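Protein virC2 (Agrobacterium tumefaciens, PDB 2RH3) enhances T-DNA transfer and virulence through its C-terminal ribbon-helix-helix domain, the part in this entry, which probably binds DNA. Local coordinates at residues Gln2-Ala7 / Gln72-Phe77; Met33-Ala38 / Ala107-Phe112. All coordinates share one frame; numbering follows the deposited sequence. Where two conformers were deposited one is given.

In the fold
Interaction 1 is the two-stranded ribbon of the ribbon-helix-helix fold, and interaction 2 joins two of its helices beneath it. Their centres are about 12 Å apart. Ala7 of the first strand meets Leu109 of helix 97-118, with Ala7 CB 3.5 Å from Leu109 CD1. Thr73 of the second strand packs on Leu35 of helix 27-47. The ribbon's inward face lies on both helices, and Leu5 touches both. The segments alternate along the chain, and strand 71-76 is the next element after helix 27-47. The ribbon face with Phe4 and Ser74 is the probable DNA-facing side, as in relatives of this fold. Interaction 2 lies nearer the centre of the chain, in the buried core.

Interaction 1. Residues Gln2-Ala7 / Gln72-Phe77; sequences QVFLSA and QTSRMF
Strand 2-7 and residues 72-76 form the antiparallel ribbon of the ribbon-helix-helix fold, with Phe77 just beyond its end. Val3 pairs with Arg75 and Leu5 with Thr73. In many proteins of this fold the two strands come from two subunits. Here one chain supplies both. Four backbone hydrogen bonds join them. Val3 N gives a nearly straight bond to Arg75 O (2.9 Å, 176° at the hydrogen), and Arg75 N returns one to Val3 O. Leu5 N bonds to Thr73 O at 2.7 Å, and Thr73 N to Leu5 O.

The two faces differ. Val3, Leu5, Thr73 and Arg75 lie on the face that packs on the helices. Leu5 CD1 rests 3.7 Å from Thr73 CG2, and Leu5 also touches Leu39 and Leu104. Phe77 brings CD2 to 3.6 Å from Val3 CG2. The extended chain of Arg75 leads away to a salt bridge with Glu43.

Gln2, Phe4, Ser6, Gln72, Ser74 and Met76 make the other face. In this fold that face typically enters the DNA major groove, so a similar role is probable here. Phe4 CD1 lies 3.5 Å from Ser74 CB. Gln2 sets CG anti to the backbone N (chi1 -171°) and runs straight on to its amide, which carries NE2 to 2.8 Å from Ser74 OG. Met76 bends back, and its SD lies 3.6 Å from Gln2 CB.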
loop_
_atom_site.group_PDB
_atom_site.type_symbol
_atom_site.label_atom_id
_atom_site.label_comp_id
_atom_site.label_asym_id
_atom_site.label_seq_id
_atom_site.Cartn_x
_atom_site.Cartn_y
_atom_site.Cartn_z
ATOM N N GLN A 2 -8.020 -5.151 -13.924
ATOM C CA GLN A 2 -6.779 -4.444 -13.634
ATOM C C GLN A 2 -7.075 -3.181 -12.833
ATOM O O GLN A 2 -7.855 -2.330 -13.264
ATOM C CB GLN A 2 -6.046 -4.092 -14.933
ATOM C CG GLN A 2 -4.634 -3.547 -14.732
ATOM C CD GLN A 2 -3.946 -3.185 -16.036
ATOM O OE1 GLN A 2 -4.563 -2.646 -16.955
ATOM N NE2 GLN A 2 -2.652 -3.471 -16.116
ATOM N N VAL A 3 -6.444 -3.077 -11.665
ATOM C CA VAL A 3 -6.572 -1.909 -10.802
ATOM C C VAL A 3 -5.253 -1.146 -10.804
ATOM O O VAL A 3 -4.182 -1.727 -10.594
ATOM C CB VAL A 3 -6.983 -2.314 -9.356
ATOM C CG1 VAL A 3 -6.995 -1.108 -8.415
ATOM C CG2 VAL A 3 -8.347 -2.988 -9.368
ATOM N N PHE A 4 -5.337 0.153 -11.065
ATOM C CA PHE A 4 -4.169 1.010 -11.042
ATOM C C PHE A 4 -3.977 1.564 -9.636
ATOM O O PHE A 4 -4.947 1.949 -8.972
ATOM C CB PHE A 4 -4.259 2.091 -12.124
ATOM C CG PHE A 4 -4.231 1.531 -13.526
ATOM C CD1 PHE A 4 -3.020 1.328 -14.188
ATOM C CD2 PHE A 4 -5.416 1.169 -14.169
ATOM C CE1 PHE A 4 -2.991 0.785 -15.479
ATOM C CE2 PHE A 4 -5.398 0.629 -15.458
ATOM C CZ PHE A 4 -4.184 0.437 -16.114
ATOM N N LEU A 5 -2.722 1.547 -9.186
ATOM C CA LEU A 5 -2.350 1.783 -7.793
ATOM C C LEU A 5 -1.217 2.798 -7.694
ATOM O O LEU A 5 -0.428 2.951 -8.620
ATOM C CB LEU A 5 -1.868 0.467 -7.174
ATOM C CG LEU A 5 -2.802 -0.735 -7.324
ATOM C CD1 LEU A 5 -1.993 -2.021 -7.424
ATOM C CD2 LEU A 5 -3.796 -0.790 -6.169
ATOM N N SER A 6 -1.131 3.477 -6.558
ATOM C CA SER A 6 -0.065 4.441 -6.325
ATOM C C SER A 6 0.197 4.578 -4.840
ATOM O O SER A 6 -0.710 4.432 -4.026
ATOM C CB SER A 6 -0.397 5.805 -6.942
ATOM O OG SER A 6 -1.558 6.364 -6.364
ATOM N N ALA A 7 1.455 4.834 -4.488
ATOM C CA ALA A 7 1.831 5.003 -3.091
ATOM C C ALA A 7 3.115 5.796 -2.962
ATOM O O ALA A 7 3.913 5.850 -3.894
ATOM C CB ALA A 7 1.996 3.649 -2.416
ATOM N N GLN A 72 3.919 4.369 -9.201
ATOM C CA GLN A 72 2.711 3.984 -9.947
ATOM C C GLN A 72 2.806 2.543 -10.432
ATOM O O GLN A 72 3.839 2.121 -10.956
ATOM C CB GLN A 72 2.486 4.898 -11.160
ATOM C CG GLN A 72 2.471 6.382 -10.863
ATOM C CD GLN A 72 1.120 6.887 -10.407
ATOM O OE1 GLN A 72 0.089 6.224 -10.586
ATOM N NE2 GLN A 72 1.113 8.079 -9.822
ATOM N N THR A 73 1.726 1.791 -10.261
ATOM C CA THR A 73 1.707 0.387 -10.651
ATOM C C THR A 73 0.287 -0.075 -10.963
ATOM O O THR A 73 -0.676 0.648 -10.697
ATOM C CB THR A 73 2.354 -0.515 -9.553
ATOM O OG1 THR A 73 2.751 -1.769 -10.117
ATOM C CG2 THR A 73 1.403 -0.762 -8.384
ATOM N N SER A 74 0.169 -1.265 -11.550
ATOM C CA SER A 74 -1.129 -1.927 -11.703
ATOM C C SER A 74 -1.059 -3.400 -11.284
ATOM O O SER A 74 0.028 -3.972 -11.173
ATOM C CB SER A 74 -1.693 -1.757 -13.124
ATOM O OG SER A 74 -0.996 -2.522 -14.090
ATOM N N ARG A 75 -2.225 -3.997 -11.031
ATOM C CA ARG A 75 -2.326 -5.399 -10.617
ATOM C C ARG A 75 -3.745 -5.902 -10.860
ATOM O O ARG A 75 -4.711 -5.144 -10.737
ATOM C CB ARG A 75 -1.955 -5.564 -9.136
ATOM C CG ARG A 75 -1.662 -7.003 -8.708
ATOM C CD ARG A 75 -1.228 -7.063 -7.254
ATOM N NE ARG A 75 -1.021 -8.430 -6.773
ATOM C CZ ARG A 75 -1.975 -9.196 -6.247
ATOM N NH1 ARG A 75 -1.687 -10.423 -5.835
ATOM N NH2 ARG A 75 -3.219 -8.746 -6.142
ATOM N N MET A 76 -3.857 -7.182 -11.214
ATOM C CA MET A 76 -5.151 -7.826 -11.432
ATOM C C MET A 76 -5.745 -8.291 -10.114
ATOM O O MET A 76 -5.069 -8.947 -9.314
ATOM C CB MET A 76 -5.014 -9.033 -12.372
ATOM C CG MET A 76 -4.320 -8.745 -13.695
ATOM S SD MET A 76 -5.263 -7.632 -14.748
ATOM C CE MET A 76 -4.303 -7.710 -16.264
ATOM N N PHE A 77 -7.009 -7.942 -9.892
ATOM C CA PHE A 77 -7.759 -8.404 -8.728
ATOM C C PHE A 77 -9.056 -9.057 -9.190
ATOM O O PHE A 77 -9.669 -8.592 -10.155
ATOM C CB PHE A 77 -8.119 -7.238 -7.806
ATOM C CG PHE A 77 -6.944 -6.579 -7.143
ATOM C CD1 PHE A 77 -6.481 -7.029 -5.909
ATOM C CD2 PHE A 77 -6.325 -5.482 -7.731
ATOM C CE1 PHE A 77 -5.402 -6.406 -5.282
ATOM C CE2 PHE A 77 -5.244 -4.854 -7.112
ATOM C CZ PHE A 77 -4.783 -5.320 -5.889
HETATM O O HOH W 1 -1.021 3.618 -11.510
#

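Interaction 2. Residues Met33-Ala38 / Ala107-Phe112; sequences MILRRA and AALACF
Phe112 packs against Ile34, Arg37 and Ala38 where helix 97-118 crosses helix 27-47. The short helix segments run at 90° to each other, and their axes come within 9.0 Å. The contact is buried and mainly apolar.

Phe112 can be followed outward. Its CB lies 3.9 Å from Ala38 CB. CG stands anti to the backbone N (chi1 -178°), which sends the ring out over helix 27-47. CD1 stays beside Ala38. CD2 and CE2 pass under Ile34 CG2. This methyl sits over one ring face, 3.7 Å from the centroid of Phe112 and 14° off the normal, a CH-pi contact. CE1 of Phe112 meets Arg37 CG at 3.9 Å. That methylene lies at the ring edge, near its plane. Beyond it the Arg37 chain bends, and its NE makes a weak, long ion pair with Asp41. CZ, the tip of Phe112, still lies near Ile34 CG2.

Ile34 CG2 has a second partner, Leu109 CD2, at 3.6 Å. The same methyl thus touches both the aromatic ring and a leucine branch. Leu35 adds its CD1 to the Leu109 side chain in one of its two conformers.

Ala38 is the point of close backbone approach. Both it and Ala108 are small, consistent with this, and Ala38 CB lies 3.6 Å from Ala108 O. A water donates hydrogen bonds to both carbonyls, to Ala38 O at 3.0 Å and to Ala108 O at 2.9 Å, and so bridges the two backbones.

Helix 16-21 adds Ile17 against Phe112, and Tyr18 and Leu21 against Ile34. Tyr58 of a loop packs on Leu109. Along helix 27-47 the contact continues with Leu39 and Phe42 on Ala108, and the ribbon of strands 2-7 and 71-76 lies against both helices.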
loop_
_atom_site.group_PDB
_atom_site.type_symbol
_atom_site.label_atom_id
_atom_site.label_comp_id
_atom_site.label_asym_id
_atom_site.label_seq_id
_atom_site.Cartn_x
_atom_site.Cartn_y
_atom_site.Cartn_z
ATOM N N MET A 33 8.537 -3.833 -4.952
ATOM C CA MET A 33 8.829 -5.168 -4.386
ATOM C C MET A 33 7.938 -5.433 -3.173
ATOM O O MET A 33 7.308 -6.496 -3.069
ATOM C CB MET A 33 10.308 -5.296 -3.999
ATOM C CG MET A 33 11.234 -5.375 -5.217
ATOM S SD MET A 33 12.952 -5.206 -4.745
ATOM C CE MET A 33 13.188 -6.748 -3.849
ATOM N N ILE A 34 7.891 -4.456 -2.271
ATOM C CA ILE A 34 7.063 -4.576 -1.077
ATOM C C ILE A 34 5.581 -4.653 -1.430
ATOM O O ILE A 34 4.876 -5.514 -0.909
ATOM C CB ILE A 34 7.308 -3.440 -0.069
ATOM C CG1 ILE A 34 8.758 -3.496 0.442
ATOM C CG2 ILE A 34 6.339 -3.599 1.113
ATOM C CD1 ILE A 34 9.176 -2.275 1.278
ATOM N N LEU A 35 5.134 -3.768 -2.322
ATOM C CA LEU A 35 3.712 -3.703 -2.688
ATOM C C LEU A 35 3.204 -5.024 -3.269
ATOM O O LEU A 35 2.045 -5.406 -3.034
ATOM C CB LEU A 35 3.459 -2.541 -3.661
ATOM C CG LEU A 35 2.006 -2.119 -3.910
ATOM C CD1 LEU A 35 1.259 -1.920 -2.603
ATOM C CD2 LEU A 35 1.950 -0.858 -4.763
ATOM N N ARG A 36 4.052 -5.714 -4.023
ATOM C CA ARG A 36 3.683 -7.002 -4.626
ATOM C C ARG A 36 3.246 -7.986 -3.534
ATOM O O ARG A 36 2.198 -8.651 -3.648
ATOM C CB ARG A 36 4.859 -7.557 -5.437
ATOM C CG ARG A 36 4.573 -8.872 -6.144
ATOM C CD ARG A 36 5.732 -9.312 -7.028
ATOM N NE ARG A 36 5.868 -8.474 -8.215
ATOM C CZ ARG A 36 6.940 -7.743 -8.500
ATOM N NH1 ARG A 36 7.991 -7.752 -7.688
ATOM N NH2 ARG A 36 6.965 -7.011 -9.608
ATOM N N ARG A 37 4.050 -8.061 -2.474
ATOM C CA ARG A 37 3.778 -8.938 -1.354
ATOM C C ARG A 37 2.600 -8.400 -0.538
ATOM O O ARG A 37 1.700 -9.160 -0.177
ATOM C CB ARG A 37 5.017 -9.071 -0.460
ATOM C CG ARG A 37 4.796 -9.884 0.805
ATOM C CD ARG A 37 4.541 -11.338 0.503
ATOM N NE ARG A 37 4.375 -12.113 1.729
ATOM C CZ ARG A 37 4.568 -13.429 1.833
ATOM N NH1 ARG A 37 4.934 -14.151 0.777
ATOM N NH2 ARG A 37 4.396 -14.032 3.005
ATOM N N ALA A 38 2.625 -7.101 -0.248
ATOM C CA ALA A 38 1.569 -6.442 0.527
ATOM C C ALA A 38 0.184 -6.619 -0.133
ATOM O O ALA A 38 -0.793 -6.912 0.547
ATOM C CB ALA A 38 1.894 -4.981 0.742
ATOM N N ALA A 107 -3.266 1.499 2.036
ATOM C CA ALA A 107 -3.748 0.603 3.088
ATOM C C ALA A 107 -2.987 -0.723 3.108
ATOM O O ALA A 107 -2.647 -1.218 4.172
ATOM C CB ALA A 107 -5.253 0.339 2.932
ATOM N N ALA A 108 -2.743 -1.287 1.932
ATOM C CA ALA A 108 -2.019 -2.551 1.819
ATOM C C ALA A 108 -0.616 -2.412 2.436
ATOM O O ALA A 108 -0.153 -3.268 3.199
ATOM C CB ALA A 108 -1.952 -2.971 0.367
ATOM N N LEU A 109 0.040 -1.308 2.124
ATOM C CA LEU A 109 1.374 -1.045 2.673
ATOM C C LEU A 109 1.327 -0.750 4.165
ATOM O O LEU A 109 2.168 -1.222 4.918
ATOM C CB LEU A 109 2.034 0.100 1.909
ATOM C CG LEU A 109 2.492 -0.238 0.495
ATOM C CD1 LEU A 109 2.805 1.068 -0.250
ATOM C CD2 LEU A 109 3.710 -1.170 0.500
ATOM N N ALA A 110 0.341 0.046 4.593
ATOM C CA ALA A 110 0.178 0.359 5.996
ATOM C C ALA A 110 0.071 -0.929 6.823
ATOM O O ALA A 110 0.637 -1.016 7.897
ATOM C CB ALA A 110 -1.044 1.243 6.199
ATOM N N CYS A 111 -0.654 -1.906 6.280
ATOM C CA CYS A 111 -0.834 -3.227 6.880
ATOM C C CYS A 111 0.481 -4.026 6.956
ATOM O O CYS A 111 0.785 -4.648 7.977
ATOM C CB CYS A 111 -1.892 -4.002 6.084
ATOM S SG CYS A 111 -2.418 -5.542 6.827
ATOM N N PHE A 112 1.252 -3.991 5.871
ATOM C CA PHE A 112 2.546 -4.664 5.783
ATOM C C PHE A 112 3.502 -4.060 6.823
ATOM O O PHE A 112 4.178 -4.784 7.566
ATOM C CB PHE A 112 3.118 -4.475 4.361
ATOM C CG PHE A 112 4.421 -5.174 4.143
ATOM C CD1 PHE A 112 4.457 -6.435 3.549
ATOM C CD2 PHE A 112 5.618 -4.574 4.523
ATOM C CE1 PHE A 112 5.682 -7.099 3.354
ATOM C CE2 PHE A 112 6.832 -5.230 4.341
ATOM C CZ PHE A 112 6.864 -6.484 3.747
HETATM O O HOH W 2 -0.834 -6.074 3.449
#